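Local structure of ribonucleoside-diphosphate reductase (Pseudomonas aeruginosa, 5IM3) at residues S372-T377 with I599-L604; N636-N641 with S651-R656; I169-E174 with S244-E249; E174-V179 with Y219-A224. The protein probably catalyses the reduction of ribonucleoside diphosphates to deoxyribonucleoside diphosphates, supplying precursors for DNA synthesis, and binds the allosteric nucleotide dATP. All coordinates share one frame; numbering follows the deposited sequence. Where two conformers were deposited one is given.

Contact 1 of 4, residues S372-T377 with I599-L604; sequences SCYLTT and IAVCNL
C373 and C602 are joined covalently, SG to SG at 2.0 Å, with a chi3 of -57°. In C373 the sulfur stands opposite the backbone N (chi1 166°), which sets it against the neighbouring strand. C373 was modelled in two conformers, so the fine detail of the bridge should be read with caution. L375 CD1 packs on the C602 sulfur at 3.7 Å, while L375 CB lies 4.1 Å from A600 CB on the same face of the sheet. The other face carries Y374 and V601, whose side chains run alongside each other in a common direction, the ring's CE1 3.9 Å from V601 CG1.

Backbone bonds fix this register. C602 N donates to C373 O at 2.8 Å in a nearly straight bond (168°), and L375 N to A600 O at 3.0 Å; the return bond from A600 N to L375 O is weak. L375 and A600 are thus an antiparallel hydrogen-bonded pair, Y374 and V601 a non-hydrogen-bonded one. Farther out, Y374 and T376 bond to strand 401-405, with T376 OG1 held by N404, and helix 646-655 packs on V601. A cysteine pair bridging neighbouring antiparallel segments of the alpha-beta barrel is characteristic of ribonucleotide reductases, consistent with the redox-active pair oxidised during substrate reduction.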
loop_
_atom_site.group_PDB
_atom_site.type_symbol
_atom_site.label_atom_id
_atom_site.label_comp_id
_atom_site.label_asym_id
_atom_site.label_seq_id
_atom_site.Cartn_x
_atom_site.Cartn_y
_atom_site.Cartn_z
ATOM N N SER A 372 8.336 -19.499 -43.406
ATOM C CA SER A 372 7.967 -20.189 -42.175
ATOM C C SER A 372 6.954 -19.394 -41.357
ATOM O O SER A 372 6.931 -19.497 -40.127
ATOM C CB SER A 372 9.211 -20.480 -41.333
ATOM O OG SER A 372 9.835 -19.278 -40.918
ATOM N N CYS A 373 6.106 -18.608 -42.029
ATOM C CA CYS A 373 5.117 -17.733 -41.405
ATOM C C CYS A 373 3.762 -18.004 -42.042
ATOM O O CYS A 373 3.635 -17.937 -43.269
ATOM C CB CYS A 373 5.516 -16.258 -41.584
ATOM S SG CYS A 373 4.244 -14.970 -41.241
ATOM N N TYR A 374 2.754 -18.308 -41.221
ATOM C CA TYR A 374 1.459 -18.726 -41.748
ATOM C C TYR A 374 0.314 -18.118 -40.954
ATOM O O TYR A 374 0.451 -17.803 -39.770
ATOM C CB TYR A 374 1.306 -20.255 -41.726
ATOM C CG TYR A 374 2.492 -21.007 -42.275
ATOM C CD1 TYR A 374 2.593 -21.295 -43.627
ATOM C CD2 TYR A 374 3.509 -21.430 -41.435
ATOM C CE1 TYR A 374 3.679 -21.986 -44.125
ATOM C CE2 TYR A 374 4.591 -22.116 -41.919
ATOM C CZ TYR A 374 4.677 -22.393 -43.264
ATOM O OH TYR A 374 5.768 -23.079 -43.731
ATOM N N LEU A 375 -0.830 -17.980 -41.629
ATOM C CA LEU A 375 -2.077 -17.534 -41.027
ATOM C C LEU A 375 -3.160 -18.561 -41.323
ATOM O O LEU A 375 -3.262 -19.061 -42.448
ATOM C CB LEU A 375 -2.523 -16.160 -41.558
ATOM C CG LEU A 375 -1.641 -14.938 -41.269
ATOM C CD1 LEU A 375 -0.408 -14.896 -42.168
ATOM C CD2 LEU A 375 -2.463 -13.663 -41.426
ATOM N N THR A 376 -3.972 -18.870 -40.314
ATOM C CA THR A 376 -5.057 -19.829 -40.454
ATOM C C THR A 376 -6.326 -19.259 -39.839
ATOM O O THR A 376 -6.295 -18.304 -39.059
ATOM C CB THR A 376 -4.738 -21.171 -39.779
ATOM O OG1 THR A 376 -4.793 -21.016 -38.354
ATOM C CG2 THR A 376 -3.357 -21.677 -40.183
ATOM N N THR A 377 -7.449 -19.871 -40.202
ATOM C CA THR A 377 -8.743 -19.581 -39.599
ATOM C C THR A 377 -9.375 -20.907 -39.201
ATOM O O THR A 377 -9.346 -21.867 -39.978
ATOM C CB THR A 377 -9.648 -18.797 -40.560
ATOM O OG1 THR A 377 -10.922 -18.575 -39.947
ATOM C CG2 THR A 377 -9.840 -19.543 -41.877
ATOM N N ILE A 599 -4.253 -21.501 -46.339
ATOM C CA ILE A 599 -3.384 -21.074 -45.254
ATOM C C ILE A 599 -2.403 -20.077 -45.855
ATOM O O ILE A 599 -1.568 -20.439 -46.690
ATOM C CB ILE A 599 -2.675 -22.270 -44.603
ATOM C CG1 ILE A 599 -3.693 -23.070 -43.768
ATOM C CG2 ILE A 599 -1.499 -21.818 -43.750
ATOM C CD1 ILE A 599 -3.146 -24.346 -43.155
ATOM N N ALA A 600 -2.511 -18.813 -45.453
ATOM C CA ALA A 600 -1.668 -17.772 -46.026
ATOM C C ALA A 600 -0.217 -17.959 -45.593
ATOM O O ALA A 600 0.063 -18.363 -44.461
ATOM C CB ALA A 600 -2.168 -16.394 -45.606
ATOM N N VAL A 601 0.704 -17.666 -46.509
ATOM C CA VAL A 601 2.134 -17.855 -46.297
ATOM C C VAL A 601 2.821 -16.504 -46.454
ATOM O O VAL A 601 2.593 -15.802 -47.446
ATOM C CB VAL A 601 2.725 -18.875 -47.290
ATOM C CG1 VAL A 601 4.140 -19.260 -46.881
ATOM C CG2 VAL A 601 1.837 -20.106 -47.396
ATOM N N CYS A 602 3.668 -16.149 -45.488
ATOM C CA CYS A 602 4.414 -14.895 -45.535
ATOM C C CYS A 602 5.802 -15.160 -46.105
ATOM O O CYS A 602 6.600 -15.887 -45.502
ATOM C CB CYS A 602 4.531 -14.255 -44.153
ATOM S SG CYS A 602 3.215 -14.703 -42.988
ATOM N N ASN A 603 6.087 -14.567 -47.259
ATOM C CA ASN A 603 7.385 -14.680 -47.915
ATOM C C ASN A 603 8.068 -13.317 -47.804
ATOM O O ASN A 603 7.607 -12.336 -48.401
ATOM C CB ASN A 603 7.205 -15.129 -49.364
ATOM C CG ASN A 603 6.086 -16.164 -49.520
ATOM O OD1 ASN A 603 6.233 -17.324 -49.131
ATOM N ND2 ASN A 603 4.961 -15.739 -50.088
ATOM N N LEU A 604 9.162 -13.252 -47.034
ATOM C CA LEU A 604 9.638 -11.992 -46.474
ATOM C C LEU A 604 11.104 -11.726 -46.783
ATOM O O LEU A 604 11.917 -12.646 -46.912
ATOM C CB LEU A 604 9.461 -11.969 -44.952
ATOM C CG LEU A 604 8.045 -12.193 -44.438
ATOM C CD1 LEU A 604 8.042 -12.246 -42.913
ATOM C CD2 LEU A 604 7.114 -11.106 -44.956
#

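Contact 2 of 4, residues N636-N641 with S651-R656; sequences NVIDIN and SNFKHR
R656 turns the plane of its guanidinium toward D639, gripping the single oxygen OD1 end-on with two nitrogens. NH1 lies 3.0 Å and NH2 3.1 Å from D639 OD1, and that oxygen sits only 2° out of the guanidinium plane. The carboxylate is not coplanar with its partner: the two planes stand 51° apart. NH1 meets OD1 on its syn side, whereas NH2 reaches it from above the carboxylate plane. The R656 chain, extended at chi2 and bent at chi3 (66°), brings the group back over the first helix.

One guanidinium face rests on I638, whose CB is 3.5 Å from R656 NH2, with CG2 beneath the rim of the group. The same isoleucine fills the space between the helices. Its CG2 packs 3.9 Å from N652 CB, and its CD1 touches the N652 amide, whose ND2 is bonded to the Y643 hydroxyl. F653 presents an edge rather than a face, CE1 lying 3.5 Å from I638 O close to the ring plane; the same carbonyl accepts a hydrogen bond from the Y643 hydroxyl.

The contact joins the last turns of helices 620-640 and 646-655, consecutive in the barrel domain. R656 has already left the second helix, with positive phi, and its NE forms a further salt bridge with D635. D639 and D635 thus compensate the positive charge of R656, and the partly shielded setting, with one guanidinium face on a buried aliphatic side chain, probably strengthens the ion pairs.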
loop_
_atom_site.group_PDB
_atom_site.type_symbol
_atom_site.label_atom_id
_atom_site.label_comp_id
_atom_site.label_asym_id
_atom_site.label_seq_id
_atom_site.Cartn_x
_atom_site.Cartn_y
_atom_site.Cartn_z
ATOM N N ASN A 636 10.314 -15.523 -56.586
ATOM C CA ASN A 636 10.907 -16.843 -56.774
ATOM C C ASN A 636 10.668 -17.732 -55.560
ATOM O O ASN A 636 10.442 -18.940 -55.701
ATOM C CB ASN A 636 12.406 -16.712 -57.040
ATOM C CG ASN A 636 12.715 -16.210 -58.437
ATOM O OD1 ASN A 636 11.851 -15.663 -59.123
ATOM N ND2 ASN A 636 13.955 -16.399 -58.866
ATOM N N VAL A 637 10.718 -17.152 -54.358
ATOM C CA VAL A 637 10.528 -17.936 -53.140
ATOM C C VAL A 637 9.241 -18.747 -53.221
ATOM O O VAL A 637 9.174 -19.885 -52.743
ATOM C CB VAL A 637 10.538 -17.012 -51.907
ATOM C CG1 VAL A 637 9.907 -17.703 -50.700
ATOM C CG2 VAL A 637 11.957 -16.583 -51.585
ATOM N N ILE A 638 8.203 -18.173 -53.833
ATOM C CA ILE A 638 6.902 -18.835 -53.900
ATOM C C ILE A 638 7.011 -20.159 -54.644
ATOM O O ILE A 638 6.443 -21.175 -54.227
ATOM C CB ILE A 638 5.871 -17.904 -54.563
ATOM C CG1 ILE A 638 5.894 -16.519 -53.889
ATOM C CG2 ILE A 638 4.486 -18.558 -54.560
ATOM C CD1 ILE A 638 4.637 -16.130 -53.190
ATOM N N ASP A 639 7.733 -20.165 -55.766
ATOM C CA ASP A 639 7.823 -21.355 -56.603
ATOM C C ASP A 639 8.771 -22.398 -56.030
ATOM O O ASP A 639 8.528 -23.599 -56.187
ATOM C CB ASP A 639 8.278 -20.970 -58.009
ATOM C CG ASP A 639 7.346 -19.978 -58.675
ATOM O OD1 ASP A 639 6.128 -20.026 -58.404
ATOM O OD2 ASP A 639 7.833 -19.153 -59.473
ATOM N N ILE A 640 9.850 -21.967 -55.376
ATOM C CA ILE A 640 10.851 -22.909 -54.886
ATOM C C ILE A 640 10.423 -23.525 -53.562
ATOM O O ILE A 640 10.796 -24.662 -53.251
ATOM C CB ILE A 640 12.214 -22.208 -54.752
ATOM C CG1 ILE A 640 12.551 -21.432 -56.032
ATOM C CG2 ILE A 640 13.302 -23.217 -54.438
ATOM C CD1 ILE A 640 12.426 -22.247 -57.303
ATOM N N ASN A 641 9.643 -22.797 -52.770
ATOM C CA ASN A 641 9.288 -23.245 -51.432
ATOM C C ASN A 641 8.637 -24.623 -51.472
ATOM O O ASN A 641 7.737 -24.875 -52.280
ATOM C CB ASN A 641 8.350 -22.227 -50.790
ATOM C CG ASN A 641 8.168 -22.452 -49.307
ATOM O OD1 ASN A 641 9.100 -22.280 -48.523
ATOM N ND2 ASN A 641 6.962 -22.830 -48.914
ATOM N N SER A 651 -2.767 -21.192 -51.542
ATOM C CA SER A 651 -2.892 -19.744 -51.399
ATOM C C SER A 651 -1.687 -19.021 -51.990
ATOM O O SER A 651 -1.829 -17.942 -52.576
ATOM C CB SER A 651 -3.049 -19.367 -49.930
ATOM O OG SER A 651 -1.818 -19.505 -49.249
ATOM N N ASN A 652 -0.491 -19.582 -51.823
ATOM C CA ASN A 652 0.696 -18.934 -52.367
ATOM C C ASN A 652 0.659 -18.916 -53.889
ATOM O O ASN A 652 0.945 -17.886 -54.506
ATOM C CB ASN A 652 1.956 -19.637 -51.865
ATOM C CG ASN A 652 2.802 -18.758 -50.963
ATOM O OD1 ASN A 652 2.348 -17.723 -50.467
ATOM N ND2 ASN A 652 4.038 -19.176 -50.736
ATOM N N PHE A 653 0.278 -20.037 -54.510
ATOM C CA PHE A 653 0.214 -20.101 -55.968
ATOM C C PHE A 653 -0.924 -19.255 -56.522
ATOM O O PHE A 653 -0.793 -18.681 -57.609
ATOM C CB PHE A 653 0.046 -21.551 -56.435
ATOM C CG PHE A 653 1.301 -22.385 -56.343
ATOM C CD1 PHE A 653 2.439 -21.909 -55.710
ATOM C CD2 PHE A 653 1.339 -23.653 -56.911
ATOM C CE1 PHE A 653 3.585 -22.684 -55.638
ATOM C CE2 PHE A 653 2.482 -24.429 -56.840
ATOM C CZ PHE A 653 3.605 -23.945 -56.203
ATOM N N LYS A 654 -2.045 -19.166 -55.800
ATOM C CA LYS A 654 -3.201 -18.426 -56.299
ATOM C C LYS A 654 -2.945 -16.924 -56.283
ATOM O O LYS A 654 -3.238 -16.225 -57.259
ATOM C CB LYS A 654 -4.437 -18.757 -55.460
ATOM C CG LYS A 654 -5.430 -19.711 -56.106
ATOM C CD LYS A 654 -6.454 -20.185 -55.079
ATOM C CE LYS A 654 -7.634 -20.884 -55.724
ATOM N NZ LYS A 654 -8.578 -19.923 -56.363
ATOM N N HIS A 655 -2.393 -16.413 -55.179
ATOM C CA HIS A 655 -2.339 -14.979 -54.923
ATOM C C HIS A 655 -0.934 -14.401 -54.923
ATOM O O HIS A 655 -0.785 -13.189 -55.105
ATOM C CB HIS A 655 -2.996 -14.666 -53.570
ATOM C CG HIS A 655 -4.299 -15.368 -53.357
ATOM N ND1 HIS A 655 -5.368 -15.227 -54.215
ATOM C CD2 HIS A 655 -4.706 -16.221 -52.386
ATOM C CE1 HIS A 655 -6.378 -15.961 -53.783
ATOM N NE2 HIS A 655 -6.001 -16.575 -52.674
ATOM N N ARG A 656 0.085 -15.224 -54.709
ATOM C CA ARG A 656 1.479 -14.799 -54.754
ATOM C C ARG A 656 1.743 -13.528 -53.945
ATOM O O ARG A 656 2.274 -12.546 -54.476
ATOM C CB ARG A 656 1.936 -14.610 -56.196
ATOM C CG ARG A 656 1.628 -15.780 -57.131
ATOM C CD ARG A 656 2.415 -15.663 -58.435
ATOM N NE ARG A 656 3.849 -15.807 -58.197
ATOM C CZ ARG A 656 4.500 -16.968 -58.217
ATOM N NH1 ARG A 656 3.856 -18.097 -58.483
ATOM N NH2 ARG A 656 5.803 -17.002 -57.974
#

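Contact 3 of 4, residues I169-E174 with S244-E249; sequences ISEACE and SATHHE
E171 reaches from helix 162-173 to the loop at T246-H248. From CB, the chain sets off with CG opposite the carbonyl carbon (chi1 -65°) and then runs extended, carrying CG to 3.5 Å from H248 ND1, at the edge of that ring. CD follows close to the same nitrogen. At the tip the two oxygens divide the work. OE2 accepts a hydrogen bond from H248 ND1 at 3.0 Å; the donor stands well above the carboxylate plane, 81° out of it, and the carboxylate and ring planes are 75° apart. OE1 turns to the backbone, taking weak bonds from H247 N at 3.4 Å and H248 N at 3.5 Å, and it also touches H247 CB.

This is a surface contact joining a helix of the second ATP cone domain to the loop between helices 219-239 and 250-267, away from the bound nucleotides.

E174 approaches the same imidazole from the opposite direction. Its OE1 lies 3.1 Å from H248 CE1, near the ring plane, and has no polar partner in the model although the contact buries it. H247 ND1 lies over one face of the H248 ring, 3.8 Å above its plane, while H247 NE2 bonds to H289 O.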
loop_
_atom_site.group_PDB
_atom_site.type_symbol
_atom_site.label_atom_id
_atom_site.label_comp_id
_atom_site.label_asym_id
_atom_site.label_seq_id
_atom_site.Cartn_x
_atom_site.Cartn_y
_atom_site.Cartn_z
ATOM N N ILE A 169 47.119 -9.276 -40.073
ATOM C CA ILE A 169 46.677 -8.144 -39.266
ATOM C C ILE A 169 46.676 -6.868 -40.097
ATOM O O ILE A 169 45.878 -5.957 -39.844
ATOM C CB ILE A 169 47.544 -7.993 -37.999
ATOM C CG1 ILE A 169 48.941 -7.481 -38.343
ATOM C CG2 ILE A 169 47.635 -9.311 -37.247
ATOM C CD1 ILE A 169 49.129 -6.000 -38.063
ATOM N N SER A 170 47.551 -6.777 -41.100
ATOM C CA SER A 170 47.553 -5.607 -41.971
ATOM C C SER A 170 46.360 -5.636 -42.917
ATOM O O SER A 170 45.645 -4.639 -43.065
ATOM C CB SER A 170 48.862 -5.534 -42.757
ATOM O OG SER A 170 48.894 -4.375 -43.571
ATOM N N GLU A 171 46.127 -6.777 -43.568
ATOM C CA GLU A 171 44.935 -6.928 -44.391
ATOM C C GLU A 171 43.659 -6.792 -43.569
ATOM O O GLU A 171 42.596 -6.519 -44.136
ATOM C CB GLU A 171 44.965 -8.277 -45.116
ATOM C CG GLU A 171 46.106 -8.407 -46.129
ATOM C CD GLU A 171 46.090 -9.727 -46.888
ATOM O OE1 GLU A 171 45.346 -10.647 -46.484
ATOM O OE2 GLU A 171 46.825 -9.840 -47.894
ATOM N N ALA A 172 43.740 -6.967 -42.246
ATOM C CA ALA A 172 42.572 -6.801 -41.388
ATOM C C ALA A 172 42.319 -5.335 -41.055
ATOM O O ALA A 172 41.165 -4.892 -41.036
ATOM C CB ALA A 172 42.744 -7.611 -40.103
ATOM N N CYS A 173 43.379 -4.570 -40.780
ATOM C CA CYS A 173 43.252 -3.139 -40.522
ATOM C C CYS A 173 43.102 -2.326 -41.799
ATOM O O CYS A 173 43.036 -1.093 -41.727
ATOM C CB CYS A 173 44.468 -2.633 -39.739
ATOM S SG CYS A 173 44.549 -3.208 -38.028
ATOM N N GLU A 174 43.045 -2.982 -42.953
ATOM C CA GLU A 174 42.986 -2.284 -44.227
ATOM C C GLU A 174 41.705 -1.467 -44.344
ATOM O O GLU A 174 40.608 -1.962 -44.070
ATOM C CB GLU A 174 43.078 -3.301 -45.365
ATOM C CG GLU A 174 43.052 -2.703 -46.756
ATOM C CD GLU A 174 43.162 -3.763 -47.832
ATOM O OE1 GLU A 174 43.123 -4.962 -47.484
ATOM O OE2 GLU A 174 43.291 -3.400 -49.021
ATOM N N SER A 244 45.610 -23.700 -45.569
ATOM C CA SER A 244 45.678 -22.378 -44.963
ATOM C C SER A 244 45.602 -21.350 -46.082
ATOM O O SER A 244 45.909 -21.652 -47.239
ATOM C CB SER A 244 46.962 -22.201 -44.145
ATOM O OG SER A 244 47.105 -20.867 -43.692
ATOM N N ALA A 245 45.186 -20.136 -45.731
ATOM C CA ALA A 245 45.091 -19.078 -46.729
ATOM C C ALA A 245 44.853 -17.740 -46.041
ATOM O O ALA A 245 44.303 -17.684 -44.937
ATOM C CB ALA A 245 43.971 -19.365 -47.736
ATOM N N THR A 246 45.275 -16.667 -46.713
ATOM C CA THR A 246 45.043 -15.301 -46.272
ATOM C C THR A 246 43.861 -14.708 -47.037
ATOM O O THR A 246 43.259 -15.352 -47.899
ATOM C CB THR A 246 46.299 -14.444 -46.468
ATOM O OG1 THR A 246 46.642 -14.402 -47.859
ATOM C CG2 THR A 246 47.470 -15.007 -45.676
ATOM N N HIS A 247 43.532 -13.454 -46.727
ATOM C CA HIS A 247 42.377 -12.806 -47.335
ATOM C C HIS A 247 42.565 -12.609 -48.836
ATOM O O HIS A 247 41.861 -13.232 -49.635
ATOM C CB HIS A 247 42.091 -11.461 -46.668
ATOM C CG HIS A 247 41.009 -10.678 -47.342
ATOM N ND1 HIS A 247 41.241 -9.469 -47.963
ATOM C CD2 HIS A 247 39.691 -10.942 -47.513
ATOM C CE1 HIS A 247 40.113 -9.017 -48.478
ATOM N NE2 HIS A 247 39.156 -9.892 -48.219
ATOM N N HIS A 248 43.497 -11.740 -49.237
ATOM C CA HIS A 248 43.687 -11.477 -50.660
ATOM C C HIS A 248 44.028 -12.741 -51.439
ATOM O O HIS A 248 43.887 -12.758 -52.666
ATOM C CB HIS A 248 44.774 -10.422 -50.863
ATOM C CG HIS A 248 44.327 -9.032 -50.531
ATOM N ND1 HIS A 248 44.622 -8.423 -49.331
ATOM C CD2 HIS A 248 43.593 -8.139 -51.237
ATOM C CE1 HIS A 248 44.097 -7.210 -49.315
ATOM N NE2 HIS A 248 43.468 -7.014 -50.460
ATOM N N GLU A 249 44.473 -13.796 -50.754
ATOM C CA GLU A 249 44.632 -15.092 -51.397
ATOM C C GLU A 249 43.293 -15.687 -51.817
ATOM O O GLU A 249 43.265 -16.586 -52.665
ATOM C CB GLU A 249 45.363 -16.042 -50.448
ATOM C CG GLU A 249 46.171 -17.125 -51.136
ATOM C CD GLU A 249 47.023 -17.912 -50.156
ATOM O OE1 GLU A 249 47.130 -19.147 -50.313
ATOM O OE2 GLU A 249 47.577 -17.295 -49.221
#

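Contact 4 of 4, residues E174-V179 with Y219-A224; sequences EGLAEV and YSYVTA
The ring of Y219 carries V179 CG1 over one face, 4.0 Å from the centroid and only 9° off the ring normal, a CH-pi contact. E178 O approaches the same ring obliquely, near CE2. Beyond the ring, the hydroxyl lies 3.4 Å from V179 CA and accepts a hydrogen bond from D180 N, which holds the end of the tyrosine beside the loop. The Y221 ring is met differently: L176 crosses it at about a right angle, its CD2 meeting the ring obliquely at CD2 of Y221 and its CD1 resting 3.7 Å from Y221 CB.

L176 CD1 also presses on V222 CG2 at 3.5 Å, tighter than usual carbon contact. With L176 CG opposite the carbonyl carbon (chi1 -62°) and the chain extended beyond it, this methyl reaches the helix. V222 CG2 is met from a second direction by V179 CG1, 4.1 Å away, so one methyl takes both loop residues.

The loop after helix 162-173 is thereby seated on the first turns of helix 219-239, within the second ATP cone domain. Its chemistry is mostly van der Waals, probably giving little directional restraint, and the D180 N bond to Y219 OH adds a directional element to an otherwise apolar contact.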
loop_
_atom_site.group_PDB
_atom_site.type_symbol
_atom_site.label_atom_id
_atom_site.label_comp_id
_atom_site.label_asym_id
_atom_site.label_seq_id
_atom_site.Cartn_x
_atom_site.Cartn_y
_atom_site.Cartn_z
ATOM N N GLU A 174 43.045 -2.982 -42.953
ATOM C CA GLU A 174 42.986 -2.284 -44.227
ATOM C C GLU A 174 41.705 -1.467 -44.344
ATOM O O GLU A 174 40.608 -1.962 -44.070
ATOM C CB GLU A 174 43.078 -3.301 -45.365
ATOM C CG GLU A 174 43.052 -2.703 -46.756
ATOM C CD GLU A 174 43.162 -3.763 -47.832
ATOM O OE1 GLU A 174 43.123 -4.962 -47.484
ATOM O OE2 GLU A 174 43.291 -3.400 -49.021
ATOM N N GLY A 175 41.850 -0.209 -44.751
ATOM C CA GLY A 175 40.707 0.633 -45.042
ATOM C C GLY A 175 39.931 1.116 -43.840
ATOM O O GLY A 175 38.810 1.606 -44.008
ATOM N N LEU A 176 40.482 1.000 -42.635
ATOM C CA LEU A 176 39.798 1.405 -41.416
ATOM C C LEU A 176 40.604 2.479 -40.702
ATOM O O LEU A 176 41.838 2.448 -40.708
ATOM C CB LEU A 176 39.573 0.206 -40.485
ATOM C CG LEU A 176 38.691 -0.904 -41.057
ATOM C CD1 LEU A 176 38.624 -2.087 -40.103
ATOM C CD2 LEU A 176 37.293 -0.381 -41.360
ATOM N N ALA A 177 39.900 3.426 -40.091
ATOM C CA ALA A 177 40.519 4.564 -39.430
ATOM C C ALA A 177 40.687 4.300 -37.939
ATOM O O ALA A 177 39.938 3.529 -37.335
ATOM C CB ALA A 177 39.683 5.828 -39.638
ATOM N N GLU A 178 41.683 4.960 -37.349
ATOM C CA GLU A 178 41.947 4.870 -35.913
ATOM C C GLU A 178 42.134 3.421 -35.463
ATOM O O GLU A 178 41.779 3.054 -34.341
ATOM C CB GLU A 178 40.834 5.544 -35.106
ATOM C CG GLU A 178 40.858 7.064 -35.166
ATOM C CD GLU A 178 42.047 7.657 -34.429
ATOM O OE1 GLU A 178 42.556 6.999 -33.496
ATOM O OE2 GLU A 178 42.479 8.778 -34.783
ATOM N N VAL A 179 42.697 2.588 -36.334
ATOM C CA VAL A 179 43.058 1.217 -35.994
ATOM C C VAL A 179 44.566 1.075 -36.126
ATOM O O VAL A 179 45.165 1.571 -37.086
ATOM C CB VAL A 179 42.331 0.185 -36.882
ATOM C CG1 VAL A 179 40.833 0.211 -36.602
ATOM C CG2 VAL A 179 42.616 0.445 -38.355
ATOM N N TYR A 219 37.272 -1.556 -34.765
ATOM C CA TYR A 219 37.921 -2.818 -34.431
ATOM C C TYR A 219 36.978 -4.005 -34.560
ATOM O O TYR A 219 37.448 -5.139 -34.696
ATOM C CB TYR A 219 38.494 -2.760 -33.017
ATOM C CG TYR A 219 39.785 -1.986 -32.942
ATOM C CD1 TYR A 219 40.965 -2.524 -33.433
ATOM C CD2 TYR A 219 39.825 -0.716 -32.391
ATOM C CE1 TYR A 219 42.148 -1.815 -33.372
ATOM C CE2 TYR A 219 41.004 -0.004 -32.326
ATOM C CZ TYR A 219 42.162 -0.560 -32.818
ATOM O OH TYR A 219 43.342 0.136 -32.763
ATOM N N SER A 220 35.663 -3.775 -34.514
ATOM C CA SER A 220 34.722 -4.861 -34.763
ATOM C C SER A 220 34.963 -5.481 -36.132
ATOM O O SER A 220 34.969 -6.710 -36.275
ATOM C CB SER A 220 33.285 -4.353 -34.644
ATOM O OG SER A 220 32.356 -5.361 -35.011
ATOM N N TYR A 221 35.171 -4.647 -37.153
ATOM C CA TYR A 221 35.529 -5.171 -38.467
ATOM C C TYR A 221 36.861 -5.903 -38.411
ATOM O O TYR A 221 37.016 -6.975 -39.007
ATOM C CB TYR A 221 35.587 -4.040 -39.492
ATOM C CG TYR A 221 34.313 -3.234 -39.612
ATOM C CD1 TYR A 221 33.191 -3.758 -40.240
ATOM C CD2 TYR A 221 34.239 -1.942 -39.109
ATOM C CE1 TYR A 221 32.026 -3.021 -40.355
ATOM C CE2 TYR A 221 33.081 -1.198 -39.218
ATOM C CZ TYR A 221 31.978 -1.742 -39.842
ATOM O OH TYR A 221 30.825 -1.001 -39.953
ATOM N N VAL A 222 37.837 -5.339 -37.693
ATOM C CA VAL A 222 39.138 -5.988 -37.558
ATOM C C VAL A 222 38.988 -7.333 -36.865
ATOM O O VAL A 222 39.632 -8.319 -37.241
ATOM C CB VAL A 222 40.116 -5.073 -36.795
ATOM C CG1 VAL A 222 41.481 -5.740 -36.665
ATOM C CG2 VAL A 222 40.238 -3.717 -37.483
ATOM N N THR A 223 38.146 -7.390 -35.833
ATOM C CA THR A 223 37.944 -8.641 -35.110
ATOM C C THR A 223 37.362 -9.713 -36.024
ATOM O O THR A 223 37.795 -10.871 -35.988
ATOM C CB THR A 223 37.029 -8.405 -33.908
ATOM O OG1 THR A 223 37.528 -7.307 -33.133
ATOM C CG2 THR A 223 36.965 -9.644 -33.033
ATOM N N ALA A 224 36.384 -9.343 -36.855
ATOM C CA ALA A 224 35.782 -10.310 -37.768
ATOM C C ALA A 224 36.787 -10.788 -38.808
ATOM O O ALA A 224 36.834 -11.980 -39.134
ATOM C CB ALA A 224 34.563 -9.695 -38.452
#

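In the fold
From the N terminus, contact 3 opens first, on helix 162-173, and contact 4 opens directly after it; the two share E174. Contact 4 closes on helix 219-239 before contact 3 closes at 244-249, so it nests within contact 3. Contact 4 stays within the second ATP cone; contact 3 ties its helix 162-173 to the loop before helix 250-267. Contact 1 then closes a long loop in the barrel domain, from strand 373-377 to strand 600-608, and contact 2 follows in series, closing the short link between helices 620-640 and 646-655. These two touch: I599 O and S651 OG are 2.7 Å apart. The centres of contacts 1 and 4 lie about 41 Å apart.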